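Local coordinates for protein octenoyl-CoA reductase/carboxylase (Streptomyces sp., PDB 4A0S) that carries out the NADPH-dependent reductive carboxylation of 2-octenoyl-CoA, which provides an extender unit for the cinnabaramide polyketide pathway, at residues R5-G10 against V120-G125; V65-M70 against V137-A142; G221-I226 against K297-K302; L275-D280 against V289-K294. All coordinates share one frame; numbering follows the deposited sequence.

Interaction 1: R5-G10 against V120-G125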
# COMPACT_ATOMS: atom_id res chain seq x y z
N ARG A 5 -38.81 22.02 -20.39
CA ARG A 5 -39.96 22.38 -19.56
C ARG A 5 -40.30 21.22 -18.61
O ARG A 5 -40.48 21.44 -17.42
CB ARG A 5 -41.18 22.76 -20.40
CG ARG A 5 -41.03 24.11 -21.13
CD ARG A 5 -42.26 24.46 -21.99
NE ARG A 5 -41.84 24.70 -23.37
CZ ARG A 5 -42.21 23.95 -24.41
NH1 ARG A 5 -43.06 22.94 -24.25
NH2 ARG A 5 -41.76 24.23 -25.63
N ALA A 6 -40.37 20.00 -19.14
CA ALA A 6 -40.63 18.81 -18.32
C ALA A 6 -39.62 18.69 -17.18
O ALA A 6 -39.99 18.51 -16.02
CB ALA A 6 -40.59 17.55 -19.19
N VAL A 7 -38.34 18.83 -17.51
CA VAL A 7 -37.25 18.76 -16.53
C VAL A 7 -37.42 19.85 -15.48
O VAL A 7 -37.43 19.57 -14.28
CB VAL A 7 -35.89 18.94 -17.23
CG1 VAL A 7 -34.78 19.07 -16.22
CG2 VAL A 7 -35.64 17.77 -18.15
N LEU A 8 -37.59 21.08 -15.95
CA LEU A 8 -37.74 22.24 -15.07
C LEU A 8 -39.03 22.16 -14.26
O LEU A 8 -39.08 22.67 -13.15
CB LEU A 8 -37.69 23.54 -15.88
CG LEU A 8 -36.31 23.87 -16.45
CD1 LEU A 8 -36.30 25.22 -17.16
CD2 LEU A 8 -35.20 23.81 -15.37
N ASP A 9 -40.05 21.51 -14.81
CA ASP A 9 -41.31 21.37 -14.10
C ASP A 9 -41.27 20.23 -13.09
O ASP A 9 -42.23 20.02 -12.34
CB ASP A 9 -42.48 21.24 -15.09
CG ASP A 9 -42.70 22.51 -15.92
OD1 ASP A 9 -42.05 23.55 -15.63
OD2 ASP A 9 -43.51 22.48 -16.87
N GLY A 10 -40.14 19.52 -13.05
CA GLY A 10 -39.99 18.34 -12.20
C GLY A 10 -40.95 17.24 -12.60
O GLY A 10 -41.56 16.60 -11.73
N VAL A 120 -30.41 16.57 -14.58
CA VAL A 120 -31.45 15.58 -14.62
C VAL A 120 -31.24 14.67 -15.81
O VAL A 120 -31.03 15.13 -16.93
CB VAL A 120 -32.82 16.26 -14.72
CG1 VAL A 120 -33.89 15.22 -14.71
CG2 VAL A 120 -33.01 17.26 -13.58
N VAL A 121 -31.30 13.37 -15.56
CA VAL A 121 -31.23 12.40 -16.61
C VAL A 121 -32.45 12.58 -17.49
O VAL A 121 -33.57 12.68 -16.99
CB VAL A 121 -31.19 10.97 -16.04
CG1 VAL A 121 -31.20 9.96 -17.15
CG2 VAL A 121 -29.96 10.80 -15.14
N VAL A 122 -32.24 12.65 -18.79
CA VAL A 122 -33.39 12.73 -19.70
C VAL A 122 -33.45 11.54 -20.66
O VAL A 122 -34.53 11.13 -21.08
CB VAL A 122 -33.46 14.10 -20.43
CG1 VAL A 122 -33.76 15.20 -19.43
CG2 VAL A 122 -32.17 14.40 -21.16
N ARG A 123 -32.30 10.96 -20.97
CA ARG A 123 -32.25 9.75 -21.78
C ARG A 123 -31.08 8.89 -21.35
O ARG A 123 -30.07 9.41 -20.90
CB ARG A 123 -32.09 10.08 -23.27
CG ARG A 123 -33.28 10.80 -23.91
CD ARG A 123 -34.46 9.86 -24.10
NE ARG A 123 -35.52 10.49 -24.88
CZ ARG A 123 -36.38 11.39 -24.42
NH1 ARG A 123 -36.33 11.83 -23.15
NH2 ARG A 123 -37.29 11.89 -25.24
N THR A 124 -31.23 7.59 -21.50
CA THR A 124 -30.14 6.67 -21.24
C THR A 124 -30.01 5.75 -22.42
O THR A 124 -31.02 5.35 -23.03
CB THR A 124 -30.40 5.80 -19.99
OG1 THR A 124 -31.51 4.92 -20.25
CG2 THR A 124 -30.71 6.66 -18.77
N GLY A 125 -28.77 5.41 -22.75
CA GLY A 125 -28.50 4.43 -23.79
C GLY A 125 -29.00 3.07 -23.35
O GLY A 125 -29.23 2.84 -22.15
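Three valines carry this buried contact: Val7 of the N-terminal helix, and Val120 and Val122 of strand 117-124. The contact is wholly apolar. Val7 has CG1 anti to its backbone N (chi1 172°), which spreads its two methyls over two strand residues. Val7 CG1 meets Val120 CG2 tip to tip at 3.7 Å. The other branch turns to Val122, and these two side chains cross at about a right angle. Here Val7 CG2 lies 3.4 Å from Val122 CG1, tighter than a usual van der Waals contact.

No polar bond joins the two segments; each has its own. Residues 5-10 leave the helix through a Schellman motif, with Gly10 at positive phi and its N bonded to Val7 O at 3.0 Å. In the strand, Arg123 curls back so that NH1 donates to Val122 O at 2.8 Å and 165°. The oxygen is in the guanidinium plane, but NH1 stands above the carbonyl plane. NH1 also bonds Ile16 O, and NH2 bonds Ala19 O.

Val122 and Arg123 both face Leu66, a classic beta bulge. Strand 117-124 pairs antiparallel with strands 64-73 and 136-139. Val122 also packs on Leu66 and Ala68, and Val120 on His136. Helix 2-8 thus lies against this sheet, with Leu8 reaching Met70 of strand 64-73.

Interaction 2: V65-M70 against V137-A142; sequences VLVAVM and VIVHPA. With CO8 (octanoyl-coenzyme A), chain E.
Val67, Val137 and Val139 pack inside the curled sheet of the GroES-like domain of this enoyl reductase. Val67 is on strand 64-73, and the other two are on strand 136-139. Both strands pair antiparallel with strand 117-124, and they are not paired with each other. Their closest CA atoms, those of Val67 and Val137, are 8.2 Å apart. Only side chains bridge the gap.

With chi1 at 173°, Val67 CG1 stands opposite the backbone N, and the residue turns one methyl to each partner. Val67 CG1 meets Val137 CG2 at 4.1 Å, and the two side chains cross obliquely. Val67 CG2 meets Val139 CG2, also at 4.1 Å, as these side chains run antiparallel, side by side. Both are ordinary methyl contacts. Leu184 of strand 184-186 touches both Val137 and Val139, and Val179 also packs on Val139.

Beyond Val139 the chain leaves the strand and reaches the octanoyl tail of the bound coenzyme A. Pro141 CG lies 3.7 Å from C6' of the ligand. Ala142 CA lies 3.5 Å from the terminal carbon C8', and Ala142 CB is 3.8 Å from it. Ala142 N gives a weak bond to His140 ND1 at 3.4 Å, and Ala142 CB sits at the edge of that ring, in its plane. His140 NE2 is hydrogen-bonded to His365 ND1. The arrangement is that of a GroES-like core, whose strand 136-139 leads into the wall of the acyl pocket.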
# COMPACT_ATOMS: atom_id res chain seq x y z
N VAL A 65 -25.56 8.71 -21.17
CA VAL A 65 -26.76 9.28 -20.61
C VAL A 65 -26.80 10.72 -21.04
O VAL A 65 -25.78 11.40 -21.06
CB VAL A 65 -26.74 9.18 -19.08
CG1 VAL A 65 -27.91 9.86 -18.50
CG2 VAL A 65 -26.73 7.70 -18.64
N LEU A 66 -27.99 11.16 -21.45
CA LEU A 66 -28.16 12.55 -21.81
C LEU A 66 -28.69 13.18 -20.56
O LEU A 66 -29.71 12.76 -20.04
CB LEU A 66 -29.14 12.69 -22.95
CG LEU A 66 -29.37 14.12 -23.42
CD1 LEU A 66 -28.09 14.75 -24.01
CD2 LEU A 66 -30.48 14.03 -24.45
N VAL A 67 -27.99 14.20 -20.10
CA VAL A 67 -28.37 14.90 -18.89
C VAL A 67 -28.85 16.28 -19.31
O VAL A 67 -28.19 16.93 -20.10
CB VAL A 67 -27.13 15.07 -17.97
CG1 VAL A 67 -27.44 15.95 -16.76
CG2 VAL A 67 -26.62 13.71 -17.54
N ALA A 68 -30.03 16.69 -18.81
CA ALA A 68 -30.45 18.08 -18.89
C ALA A 68 -29.66 18.75 -17.80
O ALA A 68 -29.91 18.52 -16.62
CB ALA A 68 -31.96 18.23 -18.62
N VAL A 69 -28.67 19.55 -18.19
CA VAL A 69 -27.74 20.12 -17.24
C VAL A 69 -28.36 21.32 -16.53
O VAL A 69 -28.71 22.32 -17.17
CB VAL A 69 -26.44 20.54 -17.92
CG1 VAL A 69 -25.48 21.14 -16.90
CG2 VAL A 69 -25.80 19.35 -18.63
N MET A 70 -28.46 21.23 -15.22
CA MET A 70 -29.08 22.30 -14.45
C MET A 70 -28.09 23.38 -14.13
O MET A 70 -28.38 24.56 -14.25
CB MET A 70 -29.72 21.72 -13.20
CG MET A 70 -30.96 20.90 -13.54
SD MET A 70 -32.25 21.91 -14.30
CE MET A 70 -32.80 22.82 -12.88
N VAL A 137 -28.68 13.94 -10.84
CA VAL A 137 -27.31 13.47 -10.89
C VAL A 137 -26.32 14.60 -10.82
O VAL A 137 -26.62 15.76 -11.10
CB VAL A 137 -27.04 12.69 -12.20
CG1 VAL A 137 -27.90 11.43 -12.26
CG2 VAL A 137 -27.26 13.57 -13.41
N ILE A 138 -25.11 14.25 -10.42
CA ILE A 138 -23.99 15.08 -10.73
C ILE A 138 -23.22 14.27 -11.73
O ILE A 138 -23.36 13.05 -11.80
CB ILE A 138 -23.17 15.43 -9.51
CG1 ILE A 138 -22.86 14.16 -8.71
CG2 ILE A 138 -23.92 16.47 -8.68
CD1 ILE A 138 -21.76 14.32 -7.68
N VAL A 139 -22.45 14.97 -12.55
CA VAL A 139 -21.58 14.32 -13.48
C VAL A 139 -20.20 14.73 -13.04
O VAL A 139 -19.95 15.92 -12.79
CB VAL A 139 -21.83 14.77 -14.91
CG1 VAL A 139 -20.74 14.23 -15.83
CG2 VAL A 139 -23.23 14.37 -15.37
N HIS A 140 -19.32 13.74 -12.91
CA HIS A 140 -17.90 14.01 -12.73
C HIS A 140 -17.17 13.74 -14.04
O HIS A 140 -17.72 13.11 -14.93
CB HIS A 140 -17.32 13.20 -11.55
CG HIS A 140 -17.29 11.73 -11.79
ND1 HIS A 140 -16.32 11.13 -12.56
CD2 HIS A 140 -18.08 10.74 -11.33
CE1 HIS A 140 -16.53 9.82 -12.58
NE2 HIS A 140 -17.60 9.56 -11.85
N PRO A 141 -15.93 14.25 -14.17
CA PRO A 141 -15.30 14.35 -15.48
C PRO A 141 -14.61 13.10 -16.03
O PRO A 141 -14.16 13.12 -17.17
CB PRO A 141 -14.25 15.45 -15.28
CG PRO A 141 -13.91 15.35 -13.82
CD PRO A 141 -15.25 15.08 -13.17
N ALA A 142 -14.49 12.04 -15.22
CA ALA A 142 -13.75 10.85 -15.64
C ALA A 142 -14.51 10.07 -16.70
O ALA A 142 -15.36 9.24 -16.40
CB ALA A 142 -13.39 9.97 -14.44
N1A CO8 E . -2.43 23.29 -32.40
C2A CO8 E . -2.79 22.08 -32.83
N3A CO8 E . -2.19 20.99 -32.38
C4A CO8 E . -1.20 21.10 -31.46
C5A CO8 E . -0.80 22.34 -30.99
C6A CO8 E . -1.45 23.47 -31.49
N6A CO8 E . -1.10 24.68 -31.06
N7A CO8 E . 0.18 22.15 -30.11
C8A CO8 E . 0.40 20.83 -30.03
N9A CO8 E . -0.44 20.19 -30.86
C1B CO8 E . -0.57 18.73 -31.10
C2B CO8 E . 0.57 18.22 -31.99
O2B CO8 E . 0.06 17.23 -32.92
C3B CO8 E . 1.48 17.58 -30.95
O3B CO8 E . 2.28 16.56 -31.54
P3B CO8 E . 3.81 16.95 -31.85
O7A CO8 E . 4.07 16.58 -33.42
O8A CO8 E . 3.98 18.59 -31.86
O9A CO8 E . 4.75 16.32 -30.90
C4B CO8 E . 0.51 17.00 -29.94
O4B CO8 E . -0.53 17.98 -29.85
C5B CO8 E . 1.10 16.96 -28.52
O5B CO8 E . 0.09 16.53 -27.59
P1A CO8 E . -0.37 14.96 -27.56
O1A CO8 E . -1.53 14.85 -26.37
O2A CO8 E . -0.94 14.45 -28.85
O3A CO8 E . 0.99 14.10 -27.21
P2A CO8 E . 1.60 13.66 -25.75
O4A CO8 E . 3.19 13.78 -25.86
O5A CO8 E . 1.16 12.30 -25.29
O6A CO8 E . 1.16 14.83 -24.70
CBP CO8 E . 0.27 15.76 -22.60
CCP CO8 E . 0.75 14.50 -23.36
CDP CO8 E . 1.53 16.60 -22.33
CEP CO8 E . -0.31 15.30 -21.26
CAP CO8 E . -0.78 16.53 -23.46
OAP CO8 E . -1.87 15.67 -23.95
C9P CO8 E . -1.36 17.80 -22.79
O9P CO8 E . -0.66 18.82 -22.72
N8P CO8 E . -2.63 17.73 -22.33
C7P CO8 E . -3.34 18.91 -21.74
C6P CO8 E . -3.43 18.92 -20.19
C5P CO8 E . -3.17 20.36 -19.69
O5P CO8 E . -2.08 20.89 -19.90
N4P CO8 E . -4.15 21.08 -19.16
C3P CO8 E . -5.45 20.68 -18.65
C2P CO8 E . -5.27 20.93 -17.14
S1P CO8 E . -5.55 19.40 -16.17
C1' CO8 E . -7.13 19.78 -15.58
O1' CO8 E . -7.54 20.94 -15.42
C2' CO8 E . -7.91 18.66 -15.34
C3' CO8 E . -9.20 18.73 -14.86
C4' CO8 E . -9.89 17.54 -14.61
C5' CO8 E . -9.33 16.29 -15.26
C6' CO8 E . -10.37 15.19 -14.97
C7' CO8 E . -9.80 13.85 -15.35
C8' CO8 E . -10.90 12.80 -15.18

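Interaction 3: G221-I226 against K297-K302; sequences GDIVLI and KLVVEK
Val299 of helix 285-303 sits between the levels of Ile223 and Leu225 and gives one methyl to each. Val299 CG1 lies 3.8 Å from Ile223 CG2, the side chains lying alongside and pointing opposite ways. Val299 CG2 lies 3.8 Å from Leu225 CD1, where the approach is slanted. The backbones stay well apart, with 7.8 Å between the CA atoms of Leu225 and Val299. The contact is apolar and buried.

Torsions set the strand side. Ile223 has its CG1 anti to the carbonyl carbon (chi1 -67°), which leaves CG2 to meet the helix. Leu225 instead swings CG to the far side from its N (chi1 -176°) and extends CD1 across the gap.

A second shell closes round these residues. Pro307 touches both Leu225 and Val299, and Ile270 of strand 269-271 packs on Val299. Ile223 N is hydrogen-bonded to Asp308 OD2. Just before the strand, Gly221 O accepts a bond from Arg305 NH2, and Asp222 OD1 forms a salt bridge with Lys219 NZ. On an exposed part of the helix, Lys297 NZ and Glu301 OE2 form a salt bridge at 3.4 Å, one turn apart.

Strand 223-226 lies inside the parallel sheet of order 3-2-1-4-5-6, the Rossmann arrangement, between strands 247-252 and 309-312. Helix 285-303 lies in the crossover from strand 269-271 to strand 309-312 and packs on one face of the sheet. Val224 and Ile226 point to the other face, where they meet helix 232-243.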
# COMPACT_ATOMS: atom_id res chain seq x y z
N GLY A 221 -3.90 13.86 11.61
CA GLY A 221 -2.64 14.31 12.17
C GLY A 221 -1.66 14.80 11.13
O GLY A 221 -0.71 15.52 11.45
N ASP A 222 -1.89 14.44 9.87
CA ASP A 222 -1.05 14.89 8.79
C ASP A 222 -1.21 16.37 8.63
O ASP A 222 -2.31 16.89 8.71
CB ASP A 222 -1.44 14.20 7.48
CG ASP A 222 -0.75 12.87 7.30
OD1 ASP A 222 0.13 12.52 8.13
OD2 ASP A 222 -1.09 12.19 6.32
N ILE A 223 -0.09 17.04 8.39
CA ILE A 223 -0.08 18.45 8.06
C ILE A 223 0.01 18.54 6.56
O ILE A 223 0.87 17.92 5.95
CB ILE A 223 1.11 19.16 8.73
CG1 ILE A 223 0.89 19.14 10.24
CG2 ILE A 223 1.23 20.58 8.21
CD1 ILE A 223 2.15 19.20 11.04
N VAL A 224 -0.90 19.28 5.95
CA VAL A 224 -0.97 19.31 4.51
C VAL A 224 -0.86 20.74 4.07
O VAL A 224 -1.72 21.57 4.39
CB VAL A 224 -2.28 18.72 3.97
CG1 VAL A 224 -2.28 18.74 2.46
CG2 VAL A 224 -2.49 17.28 4.48
N LEU A 225 0.21 21.03 3.35
CA LEU A 225 0.41 22.36 2.82
C LEU A 225 -0.36 22.44 1.53
O LEU A 225 -0.17 21.62 0.63
CB LEU A 225 1.88 22.61 2.56
CG LEU A 225 2.23 24.01 2.10
CD1 LEU A 225 2.04 25.00 3.24
CD2 LEU A 225 3.65 24.03 1.60
N ILE A 226 -1.24 23.41 1.44
CA ILE A 226 -2.11 23.49 0.29
C ILE A 226 -1.78 24.77 -0.45
O ILE A 226 -2.05 25.86 0.03
CB ILE A 226 -3.59 23.48 0.71
CG1 ILE A 226 -3.88 22.22 1.53
CG2 ILE A 226 -4.49 23.57 -0.54
CD1 ILE A 226 -5.12 22.28 2.34
N LYS A 297 10.12 26.34 7.76
CA LYS A 297 10.13 26.97 9.07
C LYS A 297 8.75 27.50 9.42
O LYS A 297 8.26 27.26 10.52
CB LYS A 297 11.20 28.07 9.17
CG LYS A 297 10.73 29.30 9.97
CD LYS A 297 11.87 30.12 10.57
CE LYS A 297 12.08 29.76 12.04
NZ LYS A 297 10.82 29.78 12.87
N LEU A 298 8.12 28.22 8.49
CA LEU A 298 6.78 28.74 8.72
C LEU A 298 5.76 27.65 9.01
O LEU A 298 4.94 27.79 9.92
CB LEU A 298 6.27 29.56 7.54
CG LEU A 298 6.49 31.06 7.48
CD1 LEU A 298 5.73 31.58 6.28
CD2 LEU A 298 6.03 31.75 8.78
N VAL A 299 5.78 26.57 8.22
CA VAL A 299 4.83 25.50 8.47
C VAL A 299 5.09 24.91 9.87
O VAL A 299 4.15 24.68 10.62
CB VAL A 299 4.82 24.41 7.37
CG1 VAL A 299 3.72 23.40 7.64
CG2 VAL A 299 4.61 25.04 5.99
N VAL A 300 6.36 24.69 10.21
CA VAL A 300 6.74 24.23 11.56
C VAL A 300 6.14 25.14 12.65
O VAL A 300 5.57 24.64 13.62
CB VAL A 300 8.29 24.09 11.73
CG1 VAL A 300 8.65 23.71 13.18
CG2 VAL A 300 8.88 23.05 10.77
N GLU A 301 6.25 26.46 12.46
CA GLU A 301 5.73 27.46 13.39
C GLU A 301 4.23 27.35 13.55
O GLU A 301 3.72 27.40 14.67
CB GLU A 301 6.00 28.90 12.90
CG GLU A 301 7.43 29.30 12.64
CD GLU A 301 7.58 30.80 12.39
OE1 GLU A 301 7.13 31.59 13.25
OE2 GLU A 301 8.14 31.19 11.34
N LYS A 302 3.54 27.23 12.42
CA LYS A 302 2.08 27.23 12.42
C LYS A 302 1.48 25.90 12.79
O LYS A 302 0.51 25.84 13.55
CB LYS A 302 1.55 27.68 11.06
CG LYS A 302 1.95 29.08 10.73
CD LYS A 302 1.39 29.53 9.41
CE LYS A 302 1.86 30.95 9.12
NZ LYS A 302 1.41 31.94 10.15

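Interaction 4: L275-D280 against V289-K294. With CO8 (octanoyl-coenzyme A), chain L.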
# COMPACT_ATOMS: atom_id res chain seq x y z
N LEU A 275 6.39 35.19 2.23
CA LEU A 275 7.57 34.45 1.81
C LEU A 275 8.36 35.21 0.76
O LEU A 275 9.54 34.95 0.57
CB LEU A 275 7.17 33.10 1.25
CG LEU A 275 6.72 32.03 2.23
CD1 LEU A 275 5.83 31.04 1.50
CD2 LEU A 275 7.93 31.34 2.85
N GLY A 276 7.70 36.12 0.06
CA GLY A 276 8.34 36.82 -1.04
C GLY A 276 8.50 35.90 -2.23
O GLY A 276 9.50 35.96 -2.94
N ILE A 277 7.51 35.04 -2.44
CA ILE A 277 7.47 34.23 -3.65
C ILE A 277 6.99 35.10 -4.81
O ILE A 277 5.99 35.82 -4.71
CB ILE A 277 6.62 32.96 -3.47
CG1 ILE A 277 7.26 32.03 -2.42
CG2 ILE A 277 6.43 32.23 -4.80
CD1 ILE A 277 6.33 30.89 -1.93
N THR A 278 7.76 35.07 -5.89
CA THR A 278 7.40 35.72 -7.15
C THR A 278 7.57 34.65 -8.23
O THR A 278 8.19 33.63 -7.97
CB THR A 278 8.32 36.92 -7.43
OG1 THR A 278 9.69 36.52 -7.34
CG2 THR A 278 8.07 38.03 -6.44
N ASP A 279 7.05 34.88 -9.43
CA ASP A 279 7.02 33.84 -10.46
C ASP A 279 8.36 33.41 -11.01
O ASP A 279 8.47 32.37 -11.67
CB ASP A 279 6.10 34.24 -11.61
CG ASP A 279 4.66 34.18 -11.22
OD1 ASP A 279 4.39 33.73 -10.09
OD2 ASP A 279 3.80 34.61 -12.03
N ASP A 280 9.38 34.22 -10.75
CA ASP A 280 10.70 33.98 -11.27
C ASP A 280 11.49 33.15 -10.28
O ASP A 280 12.62 32.73 -10.58
CB ASP A 280 11.40 35.31 -11.54
CG ASP A 280 11.47 36.19 -10.30
OD1 ASP A 280 12.12 35.78 -9.33
OD2 ASP A 280 10.87 37.28 -10.30
N VAL A 289 15.72 27.15 -2.46
CA VAL A 289 16.15 26.47 -1.24
C VAL A 289 15.92 27.35 -0.02
O VAL A 289 15.28 26.92 0.95
CB VAL A 289 17.62 25.98 -1.31
CG1 VAL A 289 18.10 25.49 0.05
CG2 VAL A 289 17.75 24.86 -2.34
N GLU A 290 16.42 28.59 -0.07
CA GLU A 290 16.22 29.54 1.03
C GLU A 290 14.74 29.67 1.36
O GLU A 290 14.33 29.47 2.50
CB GLU A 290 16.79 30.92 0.71
CG GLU A 290 18.28 30.99 0.52
CD GLU A 290 18.71 32.30 -0.12
OE1 GLU A 290 18.73 32.37 -1.37
OE2 GLU A 290 19.01 33.26 0.61
N THR A 291 13.95 30.00 0.34
CA THR A 291 12.51 30.19 0.49
C THR A 291 11.82 28.91 0.97
O THR A 291 11.00 28.97 1.89
CB THR A 291 11.86 30.68 -0.82
OG1 THR A 291 12.49 31.91 -1.22
CG2 THR A 291 10.36 30.93 -0.63
N GLY A 292 12.17 27.77 0.38
CA GLY A 292 11.66 26.48 0.82
C GLY A 292 11.91 26.31 2.30
O GLY A 292 11.01 25.93 3.06
N ARG A 293 13.14 26.62 2.71
CA ARG A 293 13.53 26.60 4.11
C ARG A 293 12.67 27.53 4.96
O ARG A 293 12.20 27.13 6.02
CB ARG A 293 15.01 26.96 4.26
CG ARG A 293 15.95 25.85 3.88
CD ARG A 293 17.32 26.41 3.54
NE ARG A 293 18.38 25.44 3.80
CZ ARG A 293 19.64 25.60 3.42
NH1 ARG A 293 20.01 26.68 2.74
NH2 ARG A 293 20.54 24.67 3.70
N LYS A 294 12.48 28.77 4.51
CA LYS A 294 11.59 29.71 5.19
C LYS A 294 10.18 29.15 5.28
O LYS A 294 9.53 29.23 6.32
CB LYS A 294 11.53 31.07 4.48
CG LYS A 294 12.80 31.91 4.55
CD LYS A 294 12.46 33.40 4.41
CE LYS A 294 13.24 34.09 3.29
NZ LYS A 294 12.70 33.75 1.93
N1A CO8 L . 32.64 24.29 2.89
C2A CO8 L . 32.12 24.26 4.12
N3A CO8 L . 30.81 24.20 4.32
C4A CO8 L . 29.96 24.16 3.28
C5A CO8 L . 30.46 24.19 1.98
C6A CO8 L . 31.84 24.26 1.80
N6A CO8 L . 32.38 24.28 0.58
N7A CO8 L . 29.43 24.15 1.14
C8A CO8 L . 28.32 24.10 1.88
N9A CO8 L . 28.63 24.11 3.18
C1B CO8 L . 27.65 24.05 4.33
C2B CO8 L . 26.79 25.30 4.57
O2B CO8 L . 26.67 25.53 5.98
C3B CO8 L . 25.44 24.91 3.97
O3B CO8 L . 24.36 25.52 4.69
P3B CO8 L . 23.37 26.56 3.97
O7A CO8 L . 24.34 27.71 3.35
O8A CO8 L . 22.72 25.77 2.71
O9A CO8 L . 22.35 27.08 4.91
C4B CO8 L . 25.38 23.42 4.22
O4B CO8 L . 26.73 22.95 4.00
C5B CO8 L . 24.35 22.76 3.27
O5B CO8 L . 24.07 21.38 3.63
P1A CO8 L . 23.03 20.98 4.83
O1A CO8 L . 22.87 19.36 4.75
O2A CO8 L . 23.50 21.44 6.17
O3A CO8 L . 21.57 21.64 4.49
P2A CO8 L . 20.27 20.79 3.96
O4A CO8 L . 19.29 21.93 3.38
O5A CO8 L . 19.59 19.91 4.96
O6A CO8 L . 20.75 19.97 2.65
CBP CO8 L . 21.07 18.03 1.21
CCP CO8 L . 20.32 18.62 2.41
CDP CO8 L . 20.71 18.88 -0.02
CEP CO8 L . 20.60 16.59 1.03
CAP CO8 L . 22.60 18.11 1.51
OAP CO8 L . 22.88 17.55 2.81
C9P CO8 L . 23.43 17.35 0.48
O9P CO8 L . 23.59 17.77 -0.67
N8P CO8 L . 23.93 16.21 0.97
C7P CO8 L . 24.72 15.27 0.17
C6P CO8 L . 23.77 14.57 -0.80
C5P CO8 L . 24.56 14.17 -2.05
O5P CO8 L . 24.73 14.96 -2.98
N4P CO8 L . 25.07 12.94 -2.01
C3P CO8 L . 24.87 12.02 -0.89
C2P CO8 L . 25.31 10.63 -1.34
S1P CO8 L . 24.03 9.76 -2.33
C1' CO8 L . 24.76 8.21 -2.17
O1' CO8 L . 25.70 7.91 -2.91
C2' CO8 L . 24.28 7.37 -1.17
C3' CO8 L . 24.81 6.10 -0.96
C4' CO8 L . 24.31 5.22 0.01
C5' CO8 L . 23.25 5.79 0.96
C6' CO8 L . 23.02 4.82 2.14
C7' CO8 L . 22.22 5.57 3.19
C8' CO8 L . 21.87 4.63 4.33
O HOH W 1 11.41 34.11 -2.28
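The turn at Leu275 runs close beside helix 285-303, with 6.7 Å between the CA atoms of Leu275 and Thr291. Ile277 CG1 meets Thr291 CG2 at 3.7 Å, the two side chains meeting at a slant. Leu275 CD2 lies 4.0 Å from Lys294 CB, alongside its aliphatic chain.

Gly276, at positive phi, is the C-prime residue of a Schellman motif that ends helix 272-275. One water ties this turn to the helix. It donates to Gly276 O at 2.7 Å and to Thr291 OG1, also at 2.7 Å. Thr291 OG1 lies beside its own backbone N (chi1 -58°), where it is hydrogen-bonded to Arg287 O. Asp280 OD1 forms a salt bridge with Arg287 NH2.

Arg293 points away from the turn, to a coenzyme A that His91 of the second subunit also binds. The 3'-phosphate oxygen O8A of this ligand lies at the edge of the Arg293 guanidinium, in plane. Arg293 NH2 holds O8A at 2.6 Å and 149°, and Arg293 NH1 holds it at 2.9 Å and 136°. NH2 also makes weak bonds to the diphosphate oxygens O4A and O3A. Val289 CG1 lies over one guanidinium face, offset toward its rim. With a leucine in place of Arg293, O8A would probably lose this two-pronged grip and the phosphate charge some of its compensation. Arg286 NH2 and Tyr349 OH bind the same ligand.

In the fold
Interactions 1 and 2 belong to one sheet and touch: Val120 and Arg123 of the first bond to Ala68 and Leu66 of the second. Interactions 3 and 4 share helix 285-303 and meet where Leu298 packs on Leu275. The two pairs lie on opposite sides of the chain's centre, with interactions 1 and 3 about 47 Å apart between centres. Interactions 1, 2 and 3 are made by buried aliphatic side chains. Interaction 4 reaches the surface through Lys294 and adds a bridging water. Both 2 and 4 extend to coenzyme A, but 2 meets the apolar octanoyl tail and 4 the charged phosphates.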